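PDB 4PG7: homoserine dehydrogenase from Staphylococcus aureus M1064, which catalyses the reversible, nicotinamide-dependent interconversion of aspartate semialdehyde and homoserine in the aspartic acid pathway, with a C-terminal ACT domain attached. Local coordinates for residues I41-R46 with S76-T81; S182-S187 with L206-A211; S187-T190 with T195-E198; I304-I307 with D313-F316; E389-E394 with Q413-V418. All coordinates share one frame; numbering follows the deposited sequence.

Contact 1: residues I41-R46 with S76-T81; sequences IIEENR and SQYHLT
One polar bond joins the two segments: the hydroxyl of Y78 donates to the carboxylate of E43, with OH 2.6 Å from OE2. The oxygen answers with its anti lone pair, the one facing away from OE1, and it lies at the edge of the tyrosine ring, close to the ring plane. Carboxylate and ring are nearly coplanar, 15° apart, so the acid continues the flat outline of the phenol. E43 gets there by an extended chain beyond CG (chi2 177°), which carries the charge clear of the helix. OE2 also receives a weak hydrogen bond from the side-chain amide of N74, just ahead of the second segment.

The contact rests on the Y78 to E43 hydrogen bond. The backbones stay well apart, CA of E43 11.3 Å from CA of Q77, and the side chains of E43 and Y78 span the space between them. The setting is the Rossmann-type nucleotide-binding domain: helix 33-53 follows the probable glycine-rich loop after strand 22-29, and strand 80-81 forms an outer edge of the parallel sheet. Apolar packing of Y78 is on I59 and I62 of the adjoining strand 55-63.

Within the helix, ND2 of N45 donates to the carbonyl O of I41 at 2.8 Å and 164°, while E44 and N45 pack against F352 and H351 of the second subunit.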
# COMPACT_ATOMS: atom_id res chain seq x y z
N ILE A 41 19.40 15.02 -11.69
CA ILE A 41 18.49 15.48 -10.65
C ILE A 41 19.16 16.47 -9.71
O ILE A 41 18.56 17.49 -9.34
CB ILE A 41 17.90 14.31 -9.84
CG1 ILE A 41 16.95 13.49 -10.72
CG2 ILE A 41 17.17 14.83 -8.61
CD1 ILE A 41 16.54 12.16 -10.12
N ILE A 42 20.39 16.18 -9.30
CA ILE A 42 21.15 17.12 -8.47
C ILE A 42 21.39 18.44 -9.21
O ILE A 42 21.18 19.51 -8.63
CB ILE A 42 22.49 16.51 -7.99
CG1 ILE A 42 22.21 15.38 -6.99
CG2 ILE A 42 23.38 17.58 -7.36
CD1 ILE A 42 23.37 14.42 -6.83
N GLU A 43 21.83 18.37 -10.46
CA GLU A 43 22.05 19.59 -11.25
C GLU A 43 20.81 20.47 -11.29
O GLU A 43 20.85 21.65 -10.96
CB GLU A 43 22.46 19.26 -12.68
CG GLU A 43 23.91 18.84 -12.83
CD GLU A 43 24.26 18.46 -14.25
OE1 GLU A 43 23.39 18.60 -15.14
OE2 GLU A 43 25.40 18.03 -14.48
N GLU A 44 19.71 19.87 -11.72
CA GLU A 44 18.43 20.57 -11.90
C GLU A 44 17.86 21.15 -10.61
O GLU A 44 17.11 22.12 -10.65
CB GLU A 44 17.42 19.65 -12.59
CG GLU A 44 17.75 19.47 -14.06
CD GLU A 44 17.00 18.33 -14.71
OE1 GLU A 44 16.13 17.70 -14.06
OE2 GLU A 44 17.28 18.07 -15.90
N ASN A 45 18.22 20.59 -9.46
CA ASN A 45 17.72 21.04 -8.17
C ASN A 45 18.75 21.71 -7.28
O ASN A 45 18.45 22.02 -6.13
CB ASN A 45 17.11 19.86 -7.43
CG ASN A 45 15.84 19.38 -8.08
OD1 ASN A 45 14.78 19.98 -7.89
ND2 ASN A 45 15.93 18.32 -8.86
N ARG A 46 19.94 21.96 -7.82
CA ARG A 46 21.05 22.44 -7.00
C ARG A 46 20.75 23.80 -6.37
O ARG A 46 20.91 23.97 -5.15
CB ARG A 46 22.34 22.53 -7.81
CG ARG A 46 23.58 22.73 -6.95
CD ARG A 46 24.86 22.58 -7.74
NE ARG A 46 26.04 22.90 -6.94
CZ ARG A 46 27.29 22.94 -7.40
NH1 ARG A 46 27.56 22.68 -8.67
NH2 ARG A 46 28.28 23.24 -6.57
N SER A 76 31.24 15.55 -18.61
CA SER A 76 32.62 16.01 -18.71
C SER A 76 32.95 17.15 -17.73
O SER A 76 34.11 17.49 -17.59
CB SER A 76 32.97 16.42 -20.15
OG SER A 76 32.30 17.61 -20.55
N GLN A 77 31.96 17.74 -17.06
CA GLN A 77 32.23 18.81 -16.08
C GLN A 77 32.73 18.23 -14.75
O GLN A 77 33.32 18.92 -13.95
CB GLN A 77 30.95 19.62 -15.82
N TYR A 78 32.48 16.94 -14.53
CA TYR A 78 32.81 16.30 -13.26
C TYR A 78 34.14 15.60 -13.36
O TYR A 78 34.60 15.21 -14.42
CB TYR A 78 31.69 15.33 -12.83
CG TYR A 78 30.38 16.03 -12.69
CD1 TYR A 78 30.08 16.74 -11.54
CD2 TYR A 78 29.44 16.03 -13.72
CE1 TYR A 78 28.88 17.40 -11.41
CE2 TYR A 78 28.23 16.69 -13.59
CZ TYR A 78 27.96 17.37 -12.43
OH TYR A 78 26.76 18.05 -12.26
N HIS A 79 34.75 15.42 -12.21
CA HIS A 79 35.99 14.70 -12.14
C HIS A 79 35.72 13.18 -12.09
O HIS A 79 35.08 12.67 -11.15
CB HIS A 79 36.75 15.16 -10.92
CG HIS A 79 37.98 14.37 -10.67
ND1 HIS A 79 38.12 13.59 -9.55
CD2 HIS A 79 39.08 14.15 -11.43
CE1 HIS A 79 39.28 12.96 -9.60
NE2 HIS A 79 39.88 13.28 -10.73
N LEU A 80 36.15 12.49 -13.14
CA LEU A 80 35.95 11.05 -13.27
C LEU A 80 37.24 10.36 -12.91
O LEU A 80 38.30 10.81 -13.31
CB LEU A 80 35.61 10.69 -14.73
CG LEU A 80 34.44 11.43 -15.38
CD1 LEU A 80 34.26 10.94 -16.81
CD2 LEU A 80 33.15 11.23 -14.59
N THR A 81 37.14 9.28 -12.16
CA THR A 81 38.30 8.49 -11.80
C THR A 81 37.98 7.01 -11.94
O THR A 81 36.83 6.62 -11.87
CB THR A 81 38.74 8.79 -10.35
OG1 THR A 81 39.84 7.95 -10.01
CG2 THR A 81 37.59 8.59 -9.37

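Contact 2: residues S182-S187 with L206-A211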
# COMPACT_ATOMS: atom_id res chain seq x y z
N SER A 182 7.38 -12.06 -14.90
CA SER A 182 6.68 -13.32 -14.72
C SER A 182 5.19 -13.15 -14.57
O SER A 182 4.42 -13.93 -15.08
CB SER A 182 7.16 -14.07 -13.49
OG SER A 182 8.42 -14.64 -13.71
N ASN A 183 4.78 -12.12 -13.84
CA ASN A 183 3.38 -11.85 -13.70
C ASN A 183 2.76 -11.47 -15.02
O ASN A 183 1.65 -11.90 -15.34
CB ASN A 183 3.12 -10.75 -12.68
CG ASN A 183 1.72 -10.82 -12.14
OD1 ASN A 183 1.26 -11.90 -11.73
ND2 ASN A 183 1.01 -9.69 -12.13
N PHE A 184 3.47 -10.67 -15.81
CA PHE A 184 3.01 -10.31 -17.16
C PHE A 184 2.75 -11.55 -18.00
O PHE A 184 1.72 -11.69 -18.66
CB PHE A 184 4.01 -9.39 -17.87
CG PHE A 184 3.57 -8.97 -19.25
CD1 PHE A 184 2.85 -7.80 -19.45
CD2 PHE A 184 3.84 -9.76 -20.35
CE1 PHE A 184 2.40 -7.42 -20.73
CE2 PHE A 184 3.41 -9.40 -21.63
CZ PHE A 184 2.68 -8.23 -21.81
N ILE A 185 3.70 -12.49 -17.95
CA ILE A 185 3.59 -13.71 -18.74
C ILE A 185 2.39 -14.52 -18.31
O ILE A 185 1.61 -15.00 -19.16
CB ILE A 185 4.90 -14.52 -18.64
CG1 ILE A 185 6.00 -13.81 -19.41
CG2 ILE A 185 4.71 -15.93 -19.18
CD1 ILE A 185 7.41 -14.25 -19.10
N LEU A 186 2.21 -14.70 -16.99
CA LEU A 186 1.06 -15.46 -16.50
C LEU A 186 -0.29 -14.80 -16.88
O LEU A 186 -1.25 -15.49 -17.21
CB LEU A 186 1.16 -15.72 -15.01
CG LEU A 186 2.28 -16.66 -14.56
CD1 LEU A 186 2.35 -16.72 -13.05
CD2 LEU A 186 2.06 -18.04 -15.12
N SER A 187 -0.34 -13.47 -16.81
CA SER A 187 -1.54 -12.73 -17.23
C SER A 187 -1.84 -12.94 -18.71
O SER A 187 -2.98 -13.14 -19.09
CB SER A 187 -1.38 -11.24 -16.94
OG SER A 187 -1.33 -11.01 -15.54
N LEU A 206 7.50 -7.02 -26.42
CA LEU A 206 6.85 -5.86 -25.85
C LEU A 206 7.74 -5.08 -24.90
O LEU A 206 7.31 -4.06 -24.40
CB LEU A 206 5.56 -6.25 -25.15
CG LEU A 206 4.45 -6.71 -26.06
CD1 LEU A 206 3.26 -7.14 -25.20
CD2 LEU A 206 4.03 -5.62 -27.03
N GLY A 207 8.96 -5.55 -24.66
CA GLY A 207 9.90 -4.87 -23.78
C GLY A 207 9.98 -5.35 -22.33
O GLY A 207 10.86 -4.94 -21.60
N PHE A 208 9.09 -6.25 -21.90
CA PHE A 208 9.08 -6.72 -20.49
C PHE A 208 10.17 -7.72 -20.14
O PHE A 208 10.90 -7.55 -19.15
CB PHE A 208 7.71 -7.26 -20.15
CG PHE A 208 6.66 -6.22 -20.25
CD1 PHE A 208 6.61 -5.22 -19.30
CD2 PHE A 208 5.81 -6.16 -21.33
CE1 PHE A 208 5.68 -4.20 -19.38
CE2 PHE A 208 4.89 -5.13 -21.43
CZ PHE A 208 4.82 -4.16 -20.45
N ALA A 209 10.35 -8.73 -20.97
CA ALA A 209 11.37 -9.71 -20.74
C ALA A 209 12.59 -9.34 -21.54
O ALA A 209 12.45 -8.80 -22.63
CB ALA A 209 10.88 -11.09 -21.14
N GLU A 210 13.76 -9.68 -21.01
CA GLU A 210 15.02 -9.53 -21.72
C GLU A 210 15.35 -10.82 -22.46
O GLU A 210 14.67 -11.84 -22.31
CB GLU A 210 16.11 -9.13 -20.70
CG GLU A 210 15.85 -7.78 -20.04
CD GLU A 210 16.52 -7.60 -18.69
OE1 GLU A 210 17.56 -8.25 -18.43
OE2 GLU A 210 16.01 -6.79 -17.88
N ALA A 211 16.40 -10.78 -23.29
CA ALA A 211 16.75 -11.87 -24.21
C ALA A 211 17.06 -13.16 -23.49
O ALA A 211 16.69 -14.26 -23.95
CB ALA A 211 17.94 -11.45 -25.05
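F184 and F208 mark the closest approach of the two backbones, their CA atoms 7.8 Å apart. The first segment is regular helix, with L186 and S187 bonded back to S182 and N183. The second has no regular structure: G207 ends the preceding helix in a Schellman motif, its positive phi of 96° well suited to glycine, and the chain then turns so that F208 faces the helix of F184.

The two phenyl rings form an offset stack, centroids 4.3 Å apart and planes inclined by 24°. CD2 of F208 sits over the centre of the F184 ring, 3.6 Å above its plane, whereas CD1 of F184 lies over the rim of the F208 ring. The tilt brings CE1 of F184 and CE2 of F208 to 3.5 Å. With CG anti to the backbone N (chi1 -179°), the F184 ring reaches out from the helix to this meeting point. L206 adds a methyl, its CD1 touching CZ of F184 at 3.6 Å from an oblique direction.

Beyond the pair, F184 packs on A203 of helix 196-205 and F208 on E300. The F208 carbonyl accepts from T181 OG1, so the loop leaving helix 196-205 is tied to the start of helix 180-192, while N183 reaches K267 on strand 264-275.

Contact 3: residues S187-T190 with T195-E198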
# COMPACT_ATOMS: atom_id res chain seq x y z
N SER A 187 -0.34 -13.47 -16.81
CA SER A 187 -1.54 -12.73 -17.23
C SER A 187 -1.84 -12.94 -18.71
O SER A 187 -2.98 -13.14 -19.09
CB SER A 187 -1.38 -11.24 -16.94
OG SER A 187 -1.33 -11.01 -15.54
N LYS A 188 -0.80 -12.90 -19.53
CA LYS A 188 -0.96 -13.12 -20.97
C LYS A 188 -1.48 -14.53 -21.27
O LYS A 188 -2.42 -14.68 -22.05
CB LYS A 188 0.39 -12.90 -21.65
CG LYS A 188 0.35 -13.00 -23.16
CD LYS A 188 -0.32 -11.81 -23.82
CE LYS A 188 0.52 -10.55 -23.73
NZ LYS A 188 -0.03 -9.50 -24.63
N MET A 189 -0.88 -15.54 -20.64
CA MET A 189 -1.32 -16.91 -20.82
C MET A 189 -2.77 -17.02 -20.46
O MET A 189 -3.58 -17.61 -21.19
CB MET A 189 -0.50 -17.87 -19.95
CG MET A 189 0.95 -18.03 -20.36
SD MET A 189 1.91 -19.04 -19.22
CE MET A 189 1.15 -20.62 -19.51
N THR A 190 -3.12 -16.42 -19.33
CA THR A 190 -4.45 -16.52 -18.80
C THR A 190 -5.49 -15.79 -19.67
O THR A 190 -6.50 -16.38 -20.05
CB THR A 190 -4.51 -15.97 -17.37
OG1 THR A 190 -3.56 -16.68 -16.54
CG2 THR A 190 -5.93 -16.08 -16.80
N THR A 195 0.35 -20.40 -24.86
CA THR A 195 1.31 -21.21 -24.14
C THR A 195 2.33 -20.33 -23.46
O THR A 195 2.47 -19.14 -23.83
CB THR A 195 2.13 -22.11 -25.09
OG1 THR A 195 2.85 -21.29 -26.01
CG2 THR A 195 1.21 -23.07 -25.84
N PHE A 196 3.06 -20.90 -22.52
CA PHE A 196 4.16 -20.19 -21.85
C PHE A 196 5.15 -19.63 -22.87
O PHE A 196 5.57 -18.47 -22.79
CB PHE A 196 4.88 -21.09 -20.84
CG PHE A 196 6.18 -20.51 -20.37
CD1 PHE A 196 6.20 -19.47 -19.45
CD2 PHE A 196 7.38 -20.94 -20.92
CE1 PHE A 196 7.39 -18.89 -19.06
CE2 PHE A 196 8.58 -20.36 -20.53
CZ PHE A 196 8.58 -19.34 -19.60
N GLU A 197 5.54 -20.48 -23.83
CA GLU A 197 6.52 -20.10 -24.85
C GLU A 197 6.05 -18.88 -25.68
O GLU A 197 6.83 -17.98 -25.94
CB GLU A 197 6.79 -21.31 -25.78
CG GLU A 197 7.59 -22.47 -25.15
CD GLU A 197 6.86 -23.29 -24.04
OE1 GLU A 197 5.59 -23.35 -23.95
OE2 GLU A 197 7.60 -23.91 -23.23
N GLU A 198 4.80 -18.89 -26.09
CA GLU A 198 4.21 -17.79 -26.84
C GLU A 198 4.15 -16.53 -25.99
O GLU A 198 4.46 -15.44 -26.48
CB GLU A 198 2.81 -18.15 -27.31
CG GLU A 198 2.76 -19.18 -28.43
CD GLU A 198 1.36 -19.76 -28.67
OE1 GLU A 198 0.43 -19.54 -27.85
OE2 GLU A 198 1.18 -20.48 -29.67
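M189 contributes the largest buried area here, and its thioether lies against the first turn of the next helix. SD comes 3.6 Å from CA of F196 and 4.0 Å from its CB, while CE turns back to F196 N at 3.6 Å. That hook comes from the bend at the end of the chain (chi3 68°), which lays the methyl along the backbone. Further in, CG of M189 rests 3.9 Å from the carbonyl O of T195.

F196 therefore meets the methionine with its CB and main chain. Sulfur stands near the plane of the phenyl ring, at its edge, and the ring itself leads away (chi1 167°) to pack on I248 and S249. M189 also packs on A199 of helix 196-205 and I256 of helix 253-262.

T195 has its CB directed away from M189 and uses its hydroxyl to cap the helix: OG1 accepts from E198 N at 3.1 Å. In return T195 N donates to E198 OE1, also at 3.1 Å, meeting the carboxylate from above its plane. These reciprocal bonds make a capping box at the start of helix 196-205, with M189 of the preceding helix 180-192 packed against that first turn across the short connection.

Contact 4: residues I304-I307 with D313-F316; sequences IYVI and DTMF
The carbonyl oxygen of V306 is gripped twice: O accepts from T314 N at 3.0 Å and from a water whose oxygen lies 3.1 Å from it. The same water is weakly held by T314 OG1, and that hydroxyl oxygen packs 3.5 Å from CB of V306.

The main chains are antiparallel. V306 and T314 form one hydrogen-bonded pair, I304 and F316 another; of the four bonds the straightest is V306 N to T314 O, 2.8 Å and 172°. Between them Y305 and M315 form a non-hydrogen-bonded pair. V306 and T314 share the sheet face of I304 and F316; Y305 and M315 share the other.

Y305, with CG anti to its own nitrogen (chi1 -166°), lays its ring along the partner strand: T314 O lies over one face near the rim, CB of M315 is 3.8 Å from CD1, and the M315 sulfur sits at the ring edge in a Met-aromatic contact, 5.3 Å from the centroid. OH of Y305 donates to OD2 of D313 at 2.5 Å, very short in the model; the carboxylate stands at the ring's edge, its plane turned 76° from that of the phenol. Beside the acid, CG1 of I307 runs alongside OD1.

Strand 302-308 also pairs with strand 171-177, whereas T314, M315 and F316 ladder with an antiparallel strand of the second subunit, and D313 N donates to the hydroxyl of Y301 of the second subunit. The arrangement is a beta hairpin whose outer strand carries the sheet across the dimer interface.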
# COMPACT_ATOMS: atom_id res chain seq x y z
N ILE A 304 2.52 -6.46 -2.46
CA ILE A 304 2.86 -7.19 -1.22
C ILE A 304 1.68 -7.18 -0.30
O ILE A 304 1.19 -6.11 0.07
CB ILE A 304 3.99 -6.58 -0.36
CG1 ILE A 304 5.08 -6.02 -1.23
CG2 ILE A 304 4.55 -7.63 0.60
CD1 ILE A 304 5.92 -7.08 -1.87
N TYR A 305 1.27 -8.37 0.08
CA TYR A 305 0.16 -8.60 0.96
C TYR A 305 0.72 -9.04 2.31
O TYR A 305 1.44 -10.03 2.38
CB TYR A 305 -0.70 -9.71 0.39
CG TYR A 305 -2.04 -9.83 1.00
CD1 TYR A 305 -3.13 -9.14 0.48
CD2 TYR A 305 -2.25 -10.65 2.10
CE1 TYR A 305 -4.39 -9.24 1.04
CE2 TYR A 305 -3.50 -10.77 2.67
CZ TYR A 305 -4.57 -10.06 2.14
OH TYR A 305 -5.80 -10.19 2.73
N VAL A 306 0.33 -8.34 3.36
CA VAL A 306 0.97 -8.50 4.67
C VAL A 306 -0.09 -8.87 5.69
O VAL A 306 -1.15 -8.25 5.76
CB VAL A 306 1.66 -7.19 5.08
CG1 VAL A 306 2.17 -7.26 6.50
CG2 VAL A 306 2.80 -6.90 4.12
N ILE A 307 0.21 -9.92 6.46
CA ILE A 307 -0.69 -10.47 7.47
C ILE A 307 -0.02 -10.34 8.83
O ILE A 307 1.20 -10.55 8.95
CB ILE A 307 -1.00 -11.94 7.16
CG1 ILE A 307 -1.76 -12.04 5.85
CG2 ILE A 307 -1.79 -12.60 8.30
CD1 ILE A 307 -1.69 -13.39 5.19
N ASP A 313 -5.48 -7.57 7.37
CA ASP A 313 -4.48 -7.68 6.31
C ASP A 313 -4.26 -6.32 5.65
O ASP A 313 -5.13 -5.45 5.67
CB ASP A 313 -4.92 -8.68 5.26
CG ASP A 313 -5.20 -10.05 5.83
OD1 ASP A 313 -4.89 -10.28 7.02
OD2 ASP A 313 -5.76 -10.87 5.09
N THR A 314 -3.09 -6.13 5.07
CA THR A 314 -2.84 -4.94 4.28
C THR A 314 -2.22 -5.36 2.96
O THR A 314 -1.67 -6.47 2.84
CB THR A 314 -1.93 -3.92 4.99
OG1 THR A 314 -0.69 -4.55 5.28
CG2 THR A 314 -2.53 -3.42 6.30
N MET A 315 -2.29 -4.48 1.97
CA MET A 315 -1.61 -4.71 0.69
C MET A 315 -1.18 -3.41 0.05
O MET A 315 -1.87 -2.39 0.14
CB MET A 315 -2.49 -5.52 -0.28
CG MET A 315 -1.75 -6.12 -1.49
SD MET A 315 -2.84 -6.85 -2.77
CE MET A 315 -3.44 -5.29 -3.44
N PHE A 316 -0.03 -3.47 -0.59
CA PHE A 316 0.55 -2.36 -1.33
C PHE A 316 0.67 -2.83 -2.76
O PHE A 316 1.14 -3.94 -3.00
CB PHE A 316 1.91 -2.02 -0.72
CG PHE A 316 1.84 -1.81 0.78
CD1 PHE A 316 1.72 -0.52 1.31
CD2 PHE A 316 1.82 -2.90 1.65
CE1 PHE A 316 1.62 -0.33 2.68
CE2 PHE A 316 1.70 -2.71 3.02
CZ PHE A 316 1.62 -1.43 3.54
O HOH W 1 -1.54 -6.20 8.08

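Contact 5: residues E389-E394 with Q413-V418; sequences ENFENE and QSYAAV
Different first torsions bring F391 and Y415 together. In F391, CG is anti to the backbone N (chi1 175°), sending the ring out from the helix toward the strand; in Y415, CG is anti to the carbonyl carbon (chi1 -57°), which leans that ring along the sheet surface. The two side chains slide past each other in opposite directions. Their planes are nearly parallel, 19° apart, but the centroids are 5.4 Å from each other and the rings barely overlap.

The touching is done by one side of the phenylalanine. CE2 of F391 lies 3.5 Å from CB of Y415, approaching obliquely, and CD2 of F391 is 3.8 Å from CD2 of Y415. The same CE2 of F391 also has CB of A417 at 4.4 Å, a looser contact. Y415 and A417, two residues apart on the strand, both direct CB at the helix, whereas A416 between them points away and packs on F378.

This is helix-on-sheet packing in the C-terminal ACT domain: helix 388-398 lies across one face of the antiparallel strands 375-382, 414-422 and 404-411. The CA atoms of F391 and Y415 are 8.1 Å apart, a gap filled by the aromatic groups.

Neighbours enclose the pair. F391 also meets the ring of Y435 at a steep angle and packs on V381, which touches Y415 as well; A417 is flanked by L405, V407 and L395. The polar end of Y415 is accounted for by a hydrogen bond between its OH and the carbonyl O of G386, and Y435 is itself held by OE1 of E394.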
# COMPACT_ATOMS: atom_id res chain seq x y z
N GLU A 389 -14.48 -40.12 -10.18
CA GLU A 389 -15.16 -40.45 -8.93
C GLU A 389 -14.30 -41.41 -8.13
O GLU A 389 -14.18 -41.27 -6.92
CB GLU A 389 -16.54 -41.06 -9.20
CG GLU A 389 -17.58 -40.07 -9.75
CD GLU A 389 -17.51 -39.86 -11.27
OE1 GLU A 389 -16.83 -40.63 -11.99
OE2 GLU A 389 -18.15 -38.89 -11.74
N ASN A 390 -13.72 -42.38 -8.81
CA ASN A 390 -12.82 -43.33 -8.17
C ASN A 390 -11.54 -42.71 -7.62
O ASN A 390 -11.09 -43.05 -6.54
CB ASN A 390 -12.44 -44.42 -9.15
CG ASN A 390 -11.55 -45.45 -8.53
OD1 ASN A 390 -11.95 -46.14 -7.59
ND2 ASN A 390 -10.32 -45.56 -9.02
N PHE A 391 -10.95 -41.80 -8.38
CA PHE A 391 -9.78 -41.06 -7.92
C PHE A 391 -10.13 -40.26 -6.65
O PHE A 391 -9.43 -40.31 -5.66
CB PHE A 391 -9.29 -40.14 -9.03
CG PHE A 391 -8.16 -39.23 -8.63
CD1 PHE A 391 -6.98 -39.74 -8.14
CD2 PHE A 391 -8.28 -37.87 -8.74
CE1 PHE A 391 -5.94 -38.91 -7.76
CE2 PHE A 391 -7.23 -37.02 -8.39
CZ PHE A 391 -6.07 -37.55 -7.88
N GLU A 392 -11.27 -39.57 -6.67
CA GLU A 392 -11.73 -38.81 -5.51
C GLU A 392 -11.94 -39.70 -4.27
O GLU A 392 -11.51 -39.35 -3.17
CB GLU A 392 -13.03 -38.06 -5.83
CG GLU A 392 -13.51 -37.15 -4.71
CD GLU A 392 -14.76 -36.35 -5.07
OE1 GLU A 392 -15.61 -36.85 -5.84
OE2 GLU A 392 -14.88 -35.21 -4.58
N ASN A 393 -12.60 -40.83 -4.47
CA ASN A 393 -12.82 -41.77 -3.38
C ASN A 393 -11.52 -42.30 -2.81
O ASN A 393 -11.38 -42.36 -1.59
CB ASN A 393 -13.66 -42.97 -3.83
CG ASN A 393 -15.10 -42.60 -4.13
OD1 ASN A 393 -15.63 -41.61 -3.60
ND2 ASN A 393 -15.74 -43.40 -4.96
N GLU A 394 -10.58 -42.69 -3.67
CA GLU A 394 -9.29 -43.15 -3.16
C GLU A 394 -8.59 -42.05 -2.36
O GLU A 394 -8.03 -42.34 -1.30
CB GLU A 394 -8.33 -43.69 -4.23
CG GLU A 394 -7.05 -44.18 -3.56
CD GLU A 394 -6.27 -45.21 -4.35
OE1 GLU A 394 -6.31 -45.13 -5.61
OE2 GLU A 394 -5.60 -46.07 -3.72
N GLN A 413 -6.49 -39.18 -18.93
CA GLN A 413 -5.99 -39.93 -17.76
C GLN A 413 -5.19 -39.05 -16.76
O GLN A 413 -4.30 -39.55 -16.07
CB GLN A 413 -5.15 -41.13 -18.22
CG GLN A 413 -5.96 -42.20 -18.94
CD GLN A 413 -5.15 -43.44 -19.29
OE1 GLN A 413 -5.70 -44.53 -19.36
NE2 GLN A 413 -3.84 -43.28 -19.49
N SER A 414 -5.55 -37.77 -16.66
CA SER A 414 -4.94 -36.87 -15.68
C SER A 414 -6.02 -36.14 -14.93
O SER A 414 -6.99 -35.68 -15.53
CB SER A 414 -4.01 -35.86 -16.35
OG SER A 414 -2.88 -36.50 -16.88
N TYR A 415 -5.85 -36.04 -13.63
CA TYR A 415 -6.77 -35.35 -12.74
C TYR A 415 -5.97 -34.42 -11.88
O TYR A 415 -4.76 -34.64 -11.64
CB TYR A 415 -7.53 -36.33 -11.83
CG TYR A 415 -8.30 -37.38 -12.58
CD1 TYR A 415 -9.38 -37.04 -13.39
CD2 TYR A 415 -7.96 -38.72 -12.48
CE1 TYR A 415 -10.08 -38.00 -14.10
CE2 TYR A 415 -8.67 -39.69 -13.18
CZ TYR A 415 -9.71 -39.33 -13.99
OH TYR A 415 -10.40 -40.29 -14.68
N ALA A 416 -6.64 -33.40 -11.37
CA ALA A 416 -6.06 -32.49 -10.41
C ALA A 416 -6.95 -32.50 -9.20
O ALA A 416 -8.16 -32.69 -9.31
CB ALA A 416 -5.98 -31.09 -11.00
N ALA A 417 -6.35 -32.27 -8.03
CA ALA A 417 -7.09 -32.17 -6.78
C ALA A 417 -6.63 -30.92 -6.06
O ALA A 417 -5.45 -30.65 -6.01
CB ALA A 417 -6.83 -33.38 -5.90
N VAL A 418 -7.57 -30.17 -5.50
CA VAL A 418 -7.23 -29.14 -4.55
C VAL A 418 -7.68 -29.64 -3.18
O VAL A 418 -8.84 -29.97 -2.98
CB VAL A 418 -7.89 -27.77 -4.89
CG1 VAL A 418 -7.76 -26.78 -3.73
CG2 VAL A 418 -7.28 -27.22 -6.17

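The five contacts follow the chain from the nucleotide-binding domain to the ACT domain, and contacts 1 and 5, at the two ends, have centres about 66 Å apart. Contacts 2 and 3 are immediate neighbours: they share S187 and helix 180-192, their centres are about 9 Å apart, and I185 CG2 of contact 2 touches F196 CD1 of contact 3 at 3.8 Å. The F196 side chain lies about 9 Å from the bound lysine, whose pocket includes R246, G250, T252, D438 and K439. Contacts 4 and 5 belong to one extended sheet, with about 17 Å between nearest atoms. Contacts 1 and 4 both touch the second subunit.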